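PDB 5JSC: putative acyl-CoA dehydrogenase from Burkholderia xenovorans, which belongs to the acyl-CoA dehydrogenase family of flavoproteins, is a tetramer in its assembly and carries bound flavin-adenine dinucleotide. Local coordinates for residues G194-P197 / G198-I202; S241-L244 / G245-E249. All coordinates share one frame; numbering follows the deposited sequence. Where two conformers were deposited one is given.

The two contacts follow one another along the chain. Interaction 1 (194-202) is the connection between strands 186-192 and 202-208. Interaction 2 (241-249) runs from edge strand 243-244 to the start of helix 250-286. All three strands belong to one four-stranded sheet, where strand 202-208 lies between 186-192 and 243-244. The centres of the contacts are 13 Å apart, and the two loops touch: E195 OE1 lies 3.4 Å from P247 CB, a packing contact. The side chain of A199 is about 14 Å from a bound flavin-adenine dinucleotide, and that of L244 about 13 Å. Neither of these side chains touches the flavin.

Interaction 1 of 2, residues G194-P197 / G198-I202; sequences GEAP and GARGI
R200 lays its guanidinium against the methyl of A196 in the surface loop that joins antiparallel strands 186-192 and 202-208, a beta-hairpin connection within the acyl-CoA dehydrogenase middle domain. A196 CB sits over one face of the flat group, displaced toward its rim, and comes 3.5 Å from R200 NH1. The arginine CG lies beside the backbone N, chi2 is extended, and the chain bends at chi3 (-66°), which turns the guanidinium back over the alanine. P197 and R200 run side by side and point the same way. The proline ring meets the arginine end more loosely, with P197 CD 4.2 Å from R200 NH2. R200 was deposited in two conformers, so these guanidinium contacts hold for one of them and are less certain.

The backbone makes the turn that brings these groups together. R200 N donates to P197 O at 3.1 Å, closing the turn across G198 and A199. G198 has a positive phi, which favours glycine. G201 is buried, and its CA lies 3.1 Å from A196 O.

E195 CB is 3.8 Å from R200 O. The E195 carboxylate finds its partner in T193, whose hydroxyl is hydrogen-bonded to OE2. The loop closes next to the strand ends, where G194 N donates to G201 O at 3.0 Å, almost straight at 176°, with the donor tilted 26° from the carbonyl plane.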
loop_
_atom_site.group_PDB
_atom_site.type_symbol
_atom_site.label_atom_id
_atom_site.label_comp_id
_atom_site.label_asym_id
_atom_site.label_seq_id
_atom_site.Cartn_x
_atom_site.Cartn_y
_atom_site.Cartn_z
ATOM N N GLY C 194 -1.549 23.351 -37.841
ATOM C CA GLY C 194 -0.305 24.103 -37.857
ATOM C C GLY C 194 -0.390 25.583 -37.565
ATOM O O GLY C 194 0.554 26.311 -37.892
ATOM N N GLU C 195 -1.478 26.060 -36.957
ATOM C CA GLU C 195 -1.611 27.496 -36.700
ATOM C C GLU C 195 -0.494 28.016 -35.810
ATOM O O GLU C 195 -0.086 29.181 -35.929
ATOM C CB GLU C 195 -2.963 27.790 -36.053
ATOM C CG GLU C 195 -4.133 27.824 -37.022
ATOM C CD GLU C 195 -4.513 26.452 -37.570
ATOM O OE1 GLU C 195 -5.169 26.408 -38.624
ATOM O OE2 GLU C 195 -4.162 25.421 -36.951
ATOM N N ALA C 196 -0.006 27.170 -34.914
ATOM C CA ALA C 196 1.033 27.507 -33.952
ATOM C C ALA C 196 1.559 26.193 -33.398
ATOM O O ALA C 196 0.964 25.138 -33.644
ATOM C CB ALA C 196 0.484 28.418 -32.838
ATOM N N PRO C 197 2.686 26.206 -32.681
ATOM C CA PRO C 197 3.284 24.931 -32.261
ATOM C C PRO C 197 2.423 24.150 -31.279
ATOM O O PRO C 197 1.622 24.710 -30.522
ATOM C CB PRO C 197 4.602 25.357 -31.603
ATOM C CG PRO C 197 4.923 26.673 -32.239
ATOM C CD PRO C 197 3.601 27.339 -32.437
ATOM N N GLY C 198 2.588 22.831 -31.328
ATOM C CA GLY C 198 2.104 21.975 -30.249
ATOM C C GLY C 198 0.602 22.046 -30.066
ATOM O O GLY C 198 -0.173 21.902 -31.017
ATOM N N ALA C 199 0.185 22.268 -28.815
ATOM C CA ALA C 199 -1.235 22.271 -28.468
ATOM C C ALA C 199 -2.019 23.401 -29.122
ATOM O O ALA C 199 -3.255 23.387 -29.061
ATOM C CB ALA C 199 -1.402 22.356 -26.952
ATOM N N ARG C 200 -1.358 24.380 -29.728
ATOM C CA ARG C 200 -2.055 25.473 -30.391
ATOM C C ARG C 200 -2.127 25.289 -31.903
ATOM O O ARG C 200 -2.488 26.232 -32.617
ATOM C CB ARG C 200 -1.395 26.805 -30.026
ATOM C CG ARG C 200 -1.441 27.076 -28.521
ATOM C CD ARG C 200 -1.047 28.502 -28.154
ATOM N NE ARG C 200 0.354 28.780 -28.452
ATOM C CZ ARG C 200 0.770 29.694 -29.325
ATOM N NH1 ARG C 200 -0.110 30.435 -29.988
ATOM N NH2 ARG C 200 2.066 29.872 -29.529
ATOM N N GLY C 201 -1.819 24.091 -32.402
ATOM C CA GLY C 201 -1.853 23.833 -33.829
ATOM C C GLY C 201 -2.789 22.717 -34.258
ATOM O O GLY C 201 -2.615 22.143 -35.334
ATOM N N ILE C 202 -3.799 22.413 -33.450
ATOM C CA ILE C 202 -4.658 21.254 -33.673
ATOM C C ILE C 202 -6.059 21.737 -34.017
ATOM O O ILE C 202 -6.546 22.713 -33.437
ATOM C CB ILE C 202 -4.661 20.337 -32.431
ATOM C CG1 ILE C 202 -3.248 19.731 -32.229
ATOM C CG2 ILE C 202 -5.726 19.238 -32.533
ATOM C CD1 ILE C 202 -2.991 19.144 -30.847
#

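Interaction 2 of 2, residues S241-L244 / G245-E249; sequences SQML and GAPGE
From M243 and L244, a short and weakly bonded strand, the backbone bends at G245 and runs on to P247. G245 has a positive phi (76°), which favours glycine. A type II beta turn follows from A246 to E249, closed by E249 N bonding to A246 O at 3.0 Å. G248 is the third residue of this turn, and its positive phi also calls for glycine. E249 then takes the N-cap position of helix 250-286. A water spans the bend. It donates to L244 O at 2.6 Å and to A246 O at 3.0 Å, tying the strand end to the start of the turn.

M243 carries the side-chain contact. Its chain is extended through chi1 (-177°) and chi2, which carries SD to P247, and bent at chi3, with M243 CE 4.1 Å from P247 CG. M243 SD lies 3.6 Å from P247 CG, and the two side chains cross at about a right angle. M243 SD also rests 3.5 Å from P247 N. Nearer the backbone, M243 CG passes 3.4 Å from G245 O. The sulfur-to-ring part is thus apolar, while the chain also runs beside the G245 carbonyl oxygen.

L244 faces the other way, and its chain packs on A118 and I119 of helix 103-122. M243 lies against S203 and F205 of strand 202-208, which pairs with 243-244 through a backbone bond between L244 and A204. G248 N bonds to S203 OG, holding the turn to the same strand as helix 250-286 begins.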
loop_
_atom_site.group_PDB
_atom_site.type_symbol
_atom_site.label_atom_id
_atom_site.label_comp_id
_atom_site.label_asym_id
_atom_site.label_seq_id
_atom_site.Cartn_x
_atom_site.Cartn_y
_atom_site.Cartn_z
ATOM N N SER C 241 -16.090 22.693 -44.031
ATOM C CA SER C 241 -17.329 22.797 -43.273
ATOM C C SER C 241 -17.517 21.672 -42.261
ATOM O O SER C 241 -18.476 21.722 -41.481
ATOM C CB SER C 241 -18.514 22.822 -44.237
ATOM O OG SER C 241 -18.521 21.660 -45.045
ATOM N N GLN C 242 -16.644 20.663 -42.257
ATOM C CA GLN C 242 -16.686 19.599 -41.264
ATOM C C GLN C 242 -15.807 19.887 -40.057
ATOM O O GLN C 242 -15.745 19.060 -39.138
ATOM C CB GLN C 242 -16.259 18.265 -41.889
ATOM C CG GLN C 242 -17.250 17.656 -42.867
ATOM C CD GLN C 242 -18.545 17.236 -42.201
ATOM O OE1 GLN C 242 -19.455 18.040 -42.028
ATOM N NE2 GLN C 242 -18.628 15.970 -41.813
ATOM N N MET C 243 -15.115 21.021 -40.037
ATOM C CA MET C 243 -14.316 21.372 -38.872
ATOM C C MET C 243 -15.221 21.740 -37.706
ATOM O O MET C 243 -16.216 22.453 -37.877
ATOM C CB MET C 243 -13.376 22.537 -39.190
ATOM C CG MET C 243 -12.460 22.898 -38.029
ATOM S SD MET C 243 -11.342 24.261 -38.377
ATOM C CE MET C 243 -10.287 23.508 -39.615
ATOM N N LEU C 244 -14.889 21.217 -36.524
ATOM C CA LEU C 244 -15.560 21.592 -35.287
ATOM C C LEU C 244 -14.786 22.729 -34.636
ATOM O O LEU C 244 -13.620 22.559 -34.261
ATOM C CB LEU C 244 -15.656 20.403 -34.333
ATOM C CG LEU C 244 -16.510 19.228 -34.785
ATOM C CD1 LEU C 244 -16.324 18.043 -33.822
ATOM C CD2 LEU C 244 -17.980 19.633 -34.851
ATOM N N GLY C 245 -15.435 23.879 -34.495
ATOM C CA GLY C 245 -14.767 25.016 -33.914
ATOM C C GLY C 245 -13.810 25.670 -34.895
ATOM O O GLY C 245 -13.754 25.351 -36.088
ATOM N N ALA C 246 -13.034 26.593 -34.355
ATOM C CA ALA C 246 -12.144 27.401 -35.162
ATOM C C ALA C 246 -10.831 26.668 -35.426
ATOM O O ALA C 246 -10.409 25.819 -34.632
ATOM C CB ALA C 246 -11.861 28.729 -34.466
ATOM N N PRO C 247 -10.173 26.976 -36.543
ATOM C CA PRO C 247 -8.865 26.372 -36.815
ATOM C C PRO C 247 -7.899 26.643 -35.673
ATOM O O PRO C 247 -7.783 27.772 -35.182
ATOM C CB PRO C 247 -8.421 27.059 -38.114
ATOM C CG PRO C 247 -9.697 27.478 -38.765
ATOM C CD PRO C 247 -10.612 27.862 -37.637
ATOM N N GLY C 248 -7.209 25.595 -35.242
ATOM C CA GLY C 248 -6.264 25.726 -34.161
ATOM C C GLY C 248 -6.851 25.616 -32.773
ATOM O O GLY C 248 -6.091 25.660 -31.799
ATOM N N GLU C 249 -8.171 25.467 -32.645
ATOM C CA GLU C 249 -8.827 25.362 -31.348
ATOM C C GLU C 249 -9.227 23.925 -31.020
ATOM O O GLU C 249 -10.034 23.698 -30.109
ATOM C CB GLU C 249 -10.044 26.289 -31.296
HETATM O O HOH W 1 -11.023 22.900 -34.407
#